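Local atomic coordinates of translation initiation factor eIF-2B (Pyrococcus horikoshii, PDB entry 1VB5), a protein that probably catalyses the exchange of GDP for GTP on translation initiation factor 2. Residues A178-V183 / P213-A218. Residues are numbered along the deposited sequence; the frame is centred on the assembly and turned at random.
Sequences ASIAIV and PFYVAA
Two donors from the 178-183 segment share the carbonyl oxygen of Tyr215: Val183 N makes a hydrogen bond of 3.1 Å to Tyr215 O, and the CA-H of Ile182 adds a weaker contact. Val183 O is held in a similar way, with Ala217 N at 2.8 Å and the CA-H of Val216 supplementing it. Ala181 completes the parallel ladder, its N donating to Pro213 O and its O accepting a bond of 2.8 Å from Tyr215 N. That last donor is tilted 31° from the carbonyl plane of Ala181, whereas the other three lie almost in line with the C=O bonds they address.

On the sheet face bearing Ala181, Val183, Phe214 and Val216, the Phe214 ring, its CG opposite the backbone N, runs forward along the strands so that it touches both Ala181 and Val183. Ala181 CB meets its CD1 at 3.7 Å, and Val183 CG2 lies 3.8 Å from its CZ. Val183 CG2, rather than CG1, is the methyl that meets the ring, and it also approaches Val216 CG2. On the face of Ile182 and Tyr215 the Tyr215 ring is met by Ile180, whose CG1 lies opposite the backbone N (chi1 -177°), carrying CD1 obliquely to 3.9 Å from Tyr215 CD1. Replacing Ile180 with an alanine would probably strip the CD1 and CE1 atoms of Tyr215 of the CG1 and CD1 contacts and leave the ring less restrained there.

Strands 180-183 and 214-217 are adjacent, central members of a mostly parallel sheet, consistent with a Rossmann-like core, and helix 200-209 belongs to the crossover between them. This helix packs on Val183 and Phe214, while helix 120-131 touches Ile182 and Ala217 on the opposite face; strand 111-115 continues the sheet beyond 180-183, and strand 261-264 beyond 214-217.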
loop_
_atom_site.group_PDB
_atom_site.type_symbol
_atom_site.label_atom_id
_atom_site.label_comp_id
_atom_site.label_asym_id
_atom_site.label_seq_id
_atom_site.Cartn_x
_atom_site.Cartn_y
_atom_site.Cartn_z
ATOM N N ALA B 178 -12.740 4.607 9.216
ATOM C CA ALA B 178 -13.199 3.352 9.798
ATOM C C ALA B 178 -13.429 3.461 11.292
ATOM O O ALA B 178 -12.874 4.340 11.946
ATOM C CB ALA B 178 -12.186 2.248 9.515
ATOM N N SER B 179 -14.253 2.565 11.825
ATOM C CA SER B 179 -14.535 2.533 13.254
ATOM C C SER B 179 -13.959 1.232 13.813
ATOM O O SER B 179 -13.847 1.053 15.031
ATOM C CB SER B 179 -16.041 2.574 13.504
ATOM O OG SER B 179 -16.668 1.429 12.952
ATOM N N ILE B 180 -13.599 0.326 12.910
ATOM C CA ILE B 180 -13.033 -0.957 13.299
ATOM C C ILE B 180 -12.408 -1.645 12.094
ATOM O O ILE B 180 -12.873 -1.492 10.969
ATOM C CB ILE B 180 -14.115 -1.878 13.925
ATOM C CG1 ILE B 180 -13.486 -3.190 14.390
ATOM C CG2 ILE B 180 -15.216 -2.156 12.918
ATOM C CD1 ILE B 180 -14.432 -4.055 15.229
ATOM N N ALA B 181 -11.339 -2.390 12.341
ATOM C CA ALA B 181 -10.639 -3.106 11.291
ATOM C C ALA B 181 -10.712 -4.603 11.585
ATOM O O ALA B 181 -10.555 -5.029 12.733
ATOM C CB ALA B 181 -9.181 -2.651 11.229
ATOM N N ILE B 182 -10.960 -5.390 10.542
ATOM C CA ILE B 182 -11.049 -6.834 10.666
ATOM C C ILE B 182 -10.352 -7.479 9.479
ATOM O O ILE B 182 -10.792 -7.329 8.340
ATOM C CB ILE B 182 -12.524 -7.318 10.688
ATOM C CG1 ILE B 182 -13.262 -6.709 11.881
ATOM C CG2 ILE B 182 -12.574 -8.840 10.778
ATOM C CD1 ILE B 182 -14.728 -7.124 11.983
ATOM N N VAL B 183 -9.257 -8.184 9.741
ATOM C CA VAL B 183 -8.524 -8.864 8.686
ATOM C C VAL B 183 -8.394 -10.340 9.039
ATOM O O VAL B 183 -8.627 -10.740 10.185
ATOM C CB VAL B 183 -7.106 -8.267 8.495
ATOM C CG1 VAL B 183 -7.209 -6.772 8.171
ATOM C CG2 VAL B 183 -6.265 -8.485 9.747
ATOM N N PRO B 213 -9.729 0.111 16.672
ATOM C CA PRO B 213 -9.527 -1.282 17.083
ATOM C C PRO B 213 -9.275 -2.211 15.910
ATOM O O PRO B 213 -10.049 -2.264 14.955
ATOM C CB PRO B 213 -10.800 -1.616 17.873
ATOM C CG PRO B 213 -11.776 -0.525 17.500
ATOM C CD PRO B 213 -10.930 0.685 17.297
ATOM N N PHE B 214 -8.174 -2.944 16.007
ATOM C CA PHE B 214 -7.725 -3.861 14.963
ATOM C C PHE B 214 -7.910 -5.323 15.378
ATOM O O PHE B 214 -7.218 -5.809 16.271
ATOM C CB PHE B 214 -6.241 -3.584 14.692
ATOM C CG PHE B 214 -5.694 -4.246 13.458
ATOM C CD1 PHE B 214 -5.724 -3.589 12.232
ATOM C CD2 PHE B 214 -5.085 -5.491 13.536
ATOM C CE1 PHE B 214 -5.144 -4.160 11.105
ATOM C CE2 PHE B 214 -4.502 -6.075 12.411
ATOM C CZ PHE B 214 -4.531 -5.403 11.193
ATOM N N TYR B 215 -8.827 -6.028 14.719
ATOM C CA TYR B 215 -9.068 -7.433 15.045
ATOM C C TYR B 215 -8.638 -8.371 13.935
ATOM O O TYR B 215 -8.741 -8.048 12.747
ATOM C CB TYR B 215 -10.548 -7.680 15.352
ATOM C CG TYR B 215 -11.006 -7.145 16.690
ATOM C CD1 TYR B 215 -11.350 -5.797 16.853
ATOM C CD2 TYR B 215 -11.094 -7.989 17.799
ATOM C CE1 TYR B 215 -11.776 -5.311 18.095
ATOM C CE2 TYR B 215 -11.511 -7.514 19.039
ATOM C CZ TYR B 215 -11.855 -6.182 19.182
ATOM O OH TYR B 215 -12.315 -5.738 20.407
ATOM N N VAL B 216 -8.163 -9.541 14.339
ATOM C CA VAL B 216 -7.716 -10.560 13.406
ATOM C C VAL B 216 -8.622 -11.779 13.549
ATOM O O VAL B 216 -8.881 -12.234 14.661
ATOM C CB VAL B 216 -6.261 -10.976 13.704
ATOM C CG1 VAL B 216 -5.852 -12.140 12.797
ATOM C CG2 VAL B 216 -5.337 -9.785 13.511
ATOM N N ALA B 217 -9.118 -12.288 12.429
ATOM C CA ALA B 217 -9.988 -13.460 12.451
ATOM C C ALA B 217 -9.173 -14.675 12.041
ATOM O O ALA B 217 -8.696 -14.754 10.907
ATOM C CB ALA B 217 -11.157 -13.266 11.488
ATOM N N ALA B 218 -9.005 -15.618 12.960
ATOM C CA ALA B 218 -8.231 -16.813 12.656
ATOM C C ALA B 218 -8.730 -18.043 13.400
ATOM O O ALA B 218 -8.742 -18.070 14.627
ATOM C CB ALA B 218 -6.764 -16.578 12.987
#